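Local structure of endolysin (Clostridium phage phiCD27, 3QAY) at residues I6-S11 against N26-N31; I52-K57 against K66-P71; H85-N90 against L143-F148. The protein probably cleaves the amide bond between N-acetylmuramic acid and L-alanine in the cell-wall peptidoglycan of Clostridium difficile, acting as a zinc-dependent phage endolysin. All coordinates share one frame; numbering follows the deposited sequence.

Contact 1. Residues I6-S11 against N26-N31; sequences ITVGHS and NEYQYN. With ZN (zinc ion), chain E.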
# COMPACT_ATOMS: atom_id res chain seq x y z
N ILE A 6 -8.13 2.71 0.39
CA ILE A 6 -6.74 2.54 0.78
C ILE A 6 -6.71 2.02 2.21
O ILE A 6 -7.18 2.70 3.12
CB ILE A 6 -5.94 3.87 0.72
CG1 ILE A 6 -5.94 4.45 -0.69
CG2 ILE A 6 -4.48 3.64 1.16
CD1 ILE A 6 -5.34 5.86 -0.75
N THR A 7 -6.19 0.81 2.39
CA THR A 7 -5.94 0.30 3.72
C THR A 7 -4.47 0.46 4.06
O THR A 7 -3.61 0.33 3.19
CB THR A 7 -6.34 -1.18 3.87
OG1 THR A 7 -5.62 -1.97 2.93
CG2 THR A 7 -7.83 -1.36 3.64
N VAL A 8 -4.18 0.77 5.32
CA VAL A 8 -2.82 0.77 5.83
C VAL A 8 -2.57 -0.59 6.47
O VAL A 8 -3.33 -1.03 7.34
CB VAL A 8 -2.59 1.89 6.86
CG1 VAL A 8 -1.28 1.69 7.60
CG2 VAL A 8 -2.64 3.25 6.16
N GLY A 9 -1.52 -1.27 6.01
CA GLY A 9 -1.15 -2.56 6.55
C GLY A 9 -0.69 -2.48 7.99
O GLY A 9 -0.13 -1.47 8.42
N HIS A 10 -0.97 -3.55 8.73
CA HIS A 10 -0.52 -3.73 10.11
C HIS A 10 -1.27 -2.83 11.09
O HIS A 10 -2.23 -2.15 10.71
CB HIS A 10 0.99 -3.57 10.19
CG HIS A 10 1.71 -4.39 9.17
ND1 HIS A 10 1.80 -5.76 9.26
CD2 HIS A 10 2.33 -4.04 8.02
CE1 HIS A 10 2.47 -6.22 8.22
NE2 HIS A 10 2.80 -5.20 7.45
N SER A 11 -0.85 -2.86 12.36
CA SER A 11 -1.50 -2.09 13.42
C SER A 11 -0.61 -2.00 14.66
O SER A 11 0.41 -2.68 14.77
CB SER A 11 -2.82 -2.75 13.81
OG SER A 11 -2.61 -4.04 14.36
N ASN A 26 9.77 2.91 10.48
CA ASN A 26 8.71 1.98 10.83
C ASN A 26 7.71 1.91 9.68
O ASN A 26 7.27 2.94 9.18
CB ASN A 26 8.01 2.39 12.13
CG ASN A 26 7.05 1.32 12.63
OD1 ASN A 26 7.45 0.36 13.31
ND2 ASN A 26 5.79 1.48 12.29
N GLU A 27 7.38 0.69 9.27
CA GLU A 27 6.49 0.47 8.13
C GLU A 27 5.11 1.07 8.39
O GLU A 27 4.61 1.85 7.57
CB GLU A 27 6.37 -1.02 7.83
CG GLU A 27 5.25 -1.39 6.89
CD GLU A 27 5.15 -2.87 6.63
OE1 GLU A 27 5.85 -3.67 7.29
OE2 GLU A 27 4.34 -3.24 5.76
N TYR A 28 4.50 0.70 9.51
CA TYR A 28 3.15 1.18 9.84
C TYR A 28 3.07 2.70 9.86
O TYR A 28 2.18 3.29 9.25
CB TYR A 28 2.69 0.60 11.18
CG TYR A 28 1.40 1.20 11.70
CD1 TYR A 28 0.17 0.75 11.24
CD2 TYR A 28 1.42 2.21 12.66
CE1 TYR A 28 -1.02 1.29 11.73
CE2 TYR A 28 0.24 2.75 13.15
CZ TYR A 28 -0.97 2.29 12.68
OH TYR A 28 -2.14 2.84 13.17
N GLN A 29 4.02 3.33 10.56
CA GLN A 29 4.04 4.79 10.70
C GLN A 29 4.22 5.47 9.34
O GLN A 29 3.50 6.43 9.04
CB GLN A 29 5.14 5.25 11.66
CG GLN A 29 4.96 4.80 13.13
CD GLN A 29 3.73 5.39 13.81
OE1 GLN A 29 3.23 6.46 13.43
NE2 GLN A 29 3.22 4.69 14.82
N TYR A 30 5.15 4.99 8.51
CA TYR A 30 5.34 5.57 7.17
C TYR A 30 4.04 5.53 6.38
O TYR A 30 3.59 6.55 5.85
CB TYR A 30 6.45 4.86 6.37
CG TYR A 30 6.65 5.52 5.01
CD1 TYR A 30 7.45 6.65 4.89
CD2 TYR A 30 6.01 5.04 3.87
CE1 TYR A 30 7.63 7.27 3.67
CE2 TYR A 30 6.18 5.66 2.64
CZ TYR A 30 6.99 6.77 2.55
OH TYR A 30 7.16 7.40 1.34
N ASN A 31 3.42 4.35 6.31
CA ASN A 31 2.21 4.17 5.53
C ASN A 31 0.98 4.88 6.12
O ASN A 31 0.10 5.30 5.37
CB ASN A 31 1.94 2.67 5.30
CG ASN A 31 2.95 2.05 4.33
OD1 ASN A 31 3.47 0.95 4.57
ND2 ASN A 31 3.23 2.74 3.24
ZN ZN E . 3.66 -5.21 5.64
O HOH W 1 2.97 -7.53 5.72
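His10 and Glu27 meet on the zinc ion: NE2 of His10 binds the metal at 2.0 Å and OE2 of Glu27 at 2.1 Å, and a water also binds the zinc, at 2.4 Å. OE2 lies at the edge of the imidazole, near its plane, with the carboxylate turned steeply against the ring, 74° between the planes. Glutamate has the length the site needs, since its chain runs extended beyond CG (chi2 -179°) from the first turn of the helix to the metal. The backbone N-H of Ala21 grips OE1, and that of Leu86 reaches OE2, which limits rotation of the carboxylate.

Behind this shell, the Tyr28 ring lies along the Gly9-Ser11 backbone. Its CD1 comes within 3.6 Å of Gly9 O, at the ring edge, and Ser11 C sits over one face; its hydroxyl is hydrogen-bonded to Glu56. Val8, a branched residue suited to a strand under a helix, sets CG1 4.0 Å from Tyr28 CD1 and CG2 3.5 Å from Asn31 O. His85 supplies the third protein ligand, giving a His-Glu-His zinc site at the C-terminal end of parallel strands, consistent with the N-acetylmuramoyl-L-alanine amidase family.

Contact 2. Residues I52-K57 against K66-P71; sequences IICPEK and KSYKIP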
# COMPACT_ATOMS: atom_id res chain seq x y z
N ILE A 52 -8.61 3.48 5.22
CA ILE A 52 -8.92 2.60 6.35
C ILE A 52 -7.65 2.27 7.11
O ILE A 52 -6.75 1.62 6.57
CB ILE A 52 -9.56 1.26 5.90
CG1 ILE A 52 -10.82 1.50 5.06
CG2 ILE A 52 -9.88 0.38 7.10
CD1 ILE A 52 -11.89 2.27 5.77
N ILE A 53 -7.56 2.73 8.35
CA ILE A 53 -6.43 2.44 9.21
C ILE A 53 -6.98 1.81 10.48
O ILE A 53 -7.98 2.28 11.04
CB ILE A 53 -5.63 3.71 9.56
CG1 ILE A 53 -5.32 4.51 8.29
CG2 ILE A 53 -4.34 3.35 10.29
CD1 ILE A 53 -4.43 5.73 8.49
N CYS A 54 -6.35 0.73 10.92
CA CYS A 54 -6.79 0.04 12.13
C CYS A 54 -6.69 0.96 13.35
O CYS A 54 -5.76 1.75 13.46
CB CYS A 54 -5.96 -1.21 12.38
SG CYS A 54 -6.33 -2.54 11.24
N PRO A 55 -7.67 0.86 14.26
CA PRO A 55 -7.53 1.57 15.52
C PRO A 55 -6.24 1.13 16.20
O PRO A 55 -5.82 -0.02 16.05
CB PRO A 55 -8.74 1.10 16.34
CG PRO A 55 -9.67 0.47 15.38
CD PRO A 55 -8.87 0.00 14.23
N GLU A 56 -5.61 2.06 16.91
CA GLU A 56 -4.39 1.77 17.66
C GLU A 56 -4.69 1.42 19.12
O GLU A 56 -5.61 1.99 19.74
CB GLU A 56 -3.43 2.96 17.59
CG GLU A 56 -2.91 3.22 16.18
CD GLU A 56 -2.08 4.48 16.06
OE1 GLU A 56 -1.84 5.14 17.08
OE2 GLU A 56 -1.65 4.80 14.93
N LYS A 57 -3.92 0.48 19.66
CA LYS A 57 -4.02 0.03 21.05
C LYS A 57 -5.41 -0.53 21.43
O LYS A 57 -5.84 -0.43 22.57
CB LYS A 57 -3.56 1.14 22.00
CG LYS A 57 -2.14 1.63 21.66
CD LYS A 57 -1.44 2.33 22.82
CE LYS A 57 0.01 2.64 22.45
NZ LYS A 57 0.69 3.52 23.45
N LYS A 66 -7.62 -8.42 10.04
CA LYS A 66 -8.53 -8.99 9.04
C LYS A 66 -9.99 -8.69 9.37
O LYS A 66 -10.72 -8.16 8.54
CB LYS A 66 -8.31 -10.50 8.93
CG LYS A 66 -9.20 -11.21 7.92
CD LYS A 66 -8.82 -12.67 7.76
CE LYS A 66 -9.69 -13.35 6.72
NZ LYS A 66 -9.28 -14.76 6.46
N SER A 67 -10.39 -9.02 10.60
CA SER A 67 -11.77 -8.83 11.05
C SER A 67 -12.22 -7.38 10.99
O SER A 67 -13.40 -7.10 10.76
CB SER A 67 -11.93 -9.33 12.50
OG SER A 67 -11.28 -10.57 12.68
N TYR A 68 -11.29 -6.45 11.19
CA TYR A 68 -11.59 -5.03 11.09
C TYR A 68 -11.68 -4.58 9.63
O TYR A 68 -12.65 -3.92 9.25
CB TYR A 68 -10.53 -4.20 11.82
CG TYR A 68 -10.79 -2.71 11.77
CD1 TYR A 68 -11.73 -2.12 12.61
CD2 TYR A 68 -10.09 -1.89 10.88
CE1 TYR A 68 -11.97 -0.75 12.57
CE2 TYR A 68 -10.33 -0.53 10.83
CZ TYR A 68 -11.27 0.03 11.66
OH TYR A 68 -11.49 1.38 11.61
N LYS A 69 -10.68 -4.93 8.83
CA LYS A 69 -10.57 -4.40 7.46
C LYS A 69 -11.61 -4.97 6.49
O LYS A 69 -12.30 -4.21 5.81
CB LYS A 69 -9.16 -4.61 6.91
CG LYS A 69 -8.12 -3.67 7.53
CD LYS A 69 -6.74 -3.83 6.91
CE LYS A 69 -6.18 -5.23 7.17
NZ LYS A 69 -4.77 -5.36 6.75
N ILE A 70 -11.74 -6.29 6.45
CA ILE A 70 -12.56 -6.98 5.43
C ILE A 70 -14.04 -6.53 5.31
O ILE A 70 -14.51 -6.29 4.20
CB ILE A 70 -12.46 -8.52 5.58
CG1 ILE A 70 -11.07 -9.00 5.12
CG2 ILE A 70 -13.55 -9.24 4.77
CD1 ILE A 70 -10.71 -8.62 3.69
N PRO A 71 -14.77 -6.44 6.44
CA PRO A 71 -16.15 -5.95 6.36
C PRO A 71 -16.27 -4.51 5.82
O PRO A 71 -17.20 -4.20 5.08
CB PRO A 71 -16.65 -6.03 7.82
CG PRO A 71 -15.73 -7.02 8.48
CD PRO A 71 -14.41 -6.84 7.81
O HOH W 2 -10.68 3.08 9.59
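In the beta-alpha-beta crossover that leads from the edge strand 48-52 through helix 64-75 to strand 80-87, the aromatic ring of Tyr68 packs against Ile52, Cys54 and Pro55 and the backbone carbonyl of Ile53, where the chain leaves the strand. The tyrosine is the main side chain on the helical side. A chi1 of -179° turns its ring away from the backbone N and out toward the loop after strand 48-52.

Pro55 meets the ring from the opposite direction. Its CD sits over the centre of one face, 3.6 Å from the centroid of the Tyr68 ring and 14° off the ring normal, a clear CH-pi contact. Proline is apt here: CD is bonded directly to the ring nitrogen, and the electron-poor C-H groups that result are good partners for a pi face, while the closed ring keeps them rigidly in place. CG of Pro55 continues the contact over the CE1 side.

On the CD2 side of the tyrosine comes Cys54, whose SG is 3.8 Å from Tyr68 CD2. The sulfur stands oblique to the ring, 55° off its normal, in a sulfur-aromatic contact. Ile52 reaches the neighbouring carbon with a branch methyl, CG2 lying 3.9 Å from Tyr68 CE2. The same methyl and the sulfur also brush the aliphatic part of Lys69, whose long chain gives greasy surface near the backbone yet carries its ammonium group onward to a salt bridge with Glu83.

The phenol keeps its polar end at the boundary of this apolar patch, next to the backbone of the loop. There a water in the plane of the ring is hydrogen-bonded to Tyr68 OH (2.8 Å) and donates to Ile53 O (3.2 Å).

Contact 3. Residues H85-N90 against L143-F148; sequences HLNASN and LIESFF. With ZN (zinc ion), chain E.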
# COMPACT_ATOMS: atom_id res chain seq x y z
N HIS A 85 2.09 -1.28 2.12
CA HIS A 85 3.12 -1.93 2.91
C HIS A 85 4.50 -1.38 2.55
O HIS A 85 4.67 -0.67 1.55
CB HIS A 85 3.12 -3.44 2.67
CG HIS A 85 1.96 -4.15 3.31
ND1 HIS A 85 2.07 -4.82 4.50
CD2 HIS A 85 0.67 -4.27 2.91
CE1 HIS A 85 0.89 -5.34 4.82
NE2 HIS A 85 0.03 -5.02 3.87
N LEU A 86 5.47 -1.71 3.39
CA LEU A 86 6.87 -1.59 3.07
C LEU A 86 7.45 -2.99 3.24
O LEU A 86 6.96 -3.79 4.05
CB LEU A 86 7.59 -0.59 3.98
CG LEU A 86 7.28 0.90 3.84
CD1 LEU A 86 8.20 1.72 4.74
CD2 LEU A 86 7.38 1.39 2.40
N ASN A 87 8.49 -3.28 2.47
CA ASN A 87 9.11 -4.59 2.45
C ASN A 87 10.23 -4.66 3.48
O ASN A 87 10.58 -3.65 4.10
CB ASN A 87 9.66 -4.88 1.04
CG ASN A 87 9.38 -6.30 0.58
OD1 ASN A 87 9.43 -7.25 1.36
ND2 ASN A 87 9.09 -6.45 -0.72
N ALA A 88 10.76 -5.86 3.65
CA ALA A 88 11.88 -6.09 4.55
C ALA A 88 12.58 -7.39 4.18
O ALA A 88 11.95 -8.31 3.66
CB ALA A 88 11.40 -6.12 6.00
N SER A 89 13.88 -7.45 4.45
CA SER A 89 14.64 -8.68 4.31
C SER A 89 15.68 -8.69 5.43
O SER A 89 15.32 -8.75 6.61
CB SER A 89 15.26 -8.78 2.91
OG SER A 89 16.22 -7.75 2.69
N ASN A 90 16.96 -8.62 5.05
CA ASN A 90 18.06 -8.55 6.00
C ASN A 90 18.83 -7.22 5.87
O ASN A 90 19.88 -7.04 6.48
CB ASN A 90 19.01 -9.73 5.78
N LEU A 143 -1.67 -5.11 -3.35
CA LEU A 143 -0.91 -4.83 -2.15
C LEU A 143 0.40 -4.23 -2.61
O LEU A 143 1.18 -4.89 -3.31
CB LEU A 143 -0.69 -6.11 -1.36
CG LEU A 143 -0.03 -6.00 0.02
CD1 LEU A 143 -0.22 -7.29 0.79
CD2 LEU A 143 1.45 -5.66 -0.09
N ILE A 144 0.65 -2.98 -2.24
CA ILE A 144 1.85 -2.28 -2.67
C ILE A 144 2.93 -2.34 -1.59
O ILE A 144 2.71 -1.91 -0.45
CB ILE A 144 1.58 -0.81 -3.06
CG1 ILE A 144 0.44 -0.72 -4.07
CG2 ILE A 144 2.84 -0.17 -3.64
CD1 ILE A 144 0.04 0.71 -4.43
N GLU A 145 4.08 -2.91 -1.97
CA GLU A 145 5.28 -2.85 -1.16
C GLU A 145 6.19 -1.80 -1.81
O GLU A 145 7.00 -2.12 -2.68
CB GLU A 145 5.97 -4.23 -1.14
CG GLU A 145 5.07 -5.36 -0.62
CD GLU A 145 5.42 -5.83 0.79
OE1 GLU A 145 6.47 -5.43 1.33
OE2 GLU A 145 4.64 -6.63 1.35
N SER A 146 6.03 -0.55 -1.37
CA SER A 146 6.62 0.62 -2.06
C SER A 146 8.14 0.60 -2.12
O SER A 146 8.73 0.93 -3.16
CB SER A 146 6.17 1.92 -1.38
OG SER A 146 4.78 2.16 -1.58
N PHE A 147 8.76 0.25 -1.00
CA PHE A 147 10.22 0.12 -0.88
C PHE A 147 10.54 -0.62 0.42
O PHE A 147 9.63 -0.93 1.19
CB PHE A 147 10.90 1.50 -0.92
CG PHE A 147 10.45 2.44 0.17
CD1 PHE A 147 11.05 2.42 1.43
CD2 PHE A 147 9.44 3.36 -0.06
CE1 PHE A 147 10.63 3.28 2.43
CE2 PHE A 147 9.02 4.22 0.94
CZ PHE A 147 9.61 4.18 2.18
N PHE A 148 11.83 -0.90 0.66
CA PHE A 148 12.24 -1.63 1.87
C PHE A 148 12.46 -0.70 3.06
O PHE A 148 13.26 0.23 3.00
CB PHE A 148 13.50 -2.47 1.60
CG PHE A 148 13.22 -3.76 0.88
CD1 PHE A 148 13.43 -4.99 1.51
CD2 PHE A 148 12.73 -3.76 -0.42
CE1 PHE A 148 13.17 -6.19 0.85
CE2 PHE A 148 12.46 -4.96 -1.08
CZ PHE A 148 12.69 -6.17 -0.45
ZN ZN E . 3.66 -5.21 5.64
O HOH W 3 3.54 1.65 0.72
O HOH W 4 9.22 -3.95 -2.04
O HOH W 1 2.97 -7.53 5.72
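Leu86 lays its CD2 methyl over the middle of the Phe147 ring, 3.5 Å from the ring centroid and 9° off the normal; leucine's branched end suits it to cover an aromatic face, and Tyr30 meets the same phenylalanine edge-to-face. Asn87, on the other side of the sheet, sets its CB 3.4 Å from the centroid of the Phe148 ring. Asparagine can stack and bond at once: its flat amide lies only 11° from the ring plane, while OD1 accepts a hydrogen bond from Ala88 N.

Both pairs lie on two parallel neighbours in the central sheet, strands 80-87 and 140-148. His85 pairs with Glu145, but Asn87 pairs with Phe148, so one extra residue is taken up in a beta bulge. His85 N donates to Ile144 O at 2.7 Å, Ser146 N to His85 O, and beyond the bulge Asn87 N to Phe147 O at 2.9 Å. A water bridges His85 O and Ser146 OG; another links Asn87 ND2 to Glu145 O.

On the face shared with Asn87, His85 uses both nitrogens: ND1 binds the zinc ion at 2.0 Å, and NE2 is hydrogen-bonded to Glu83, which helps fix the ring's rotation. Leu143 braces the imidazole, its CD2 coming within 3.4 Å of His85 CD2. Glu145 bends at chi2 (-106°), packing its carboxylate tightly beside the Asn87 amide without hydrogen-bonding to it and leaving OE2 close to a phosphate ion, probably from the crystallisation liquor.

Followed from the N terminus, the three contacts come in series: each closes before the next opens, and none encloses or crosses another. Contact 1 closes the helix- and strand-free loop between strand 3-8 and helix 27-44. Contact 2 closes the short excursion between strand 48-52 and helix 64-75. Contact 3 spans a far longer excursion, from strand 80-87 to strand 140-148. Contacts 1 and 2 meet where Ile6 O accepts from Ile52 N, joining strands 3-8 and 48-52, and where Val8 packs on Ile53. Contacts 1 and 3 share the zinc ion and its water, and their strands are neighbours in the sheet. Contacts 2 and 3 do not touch.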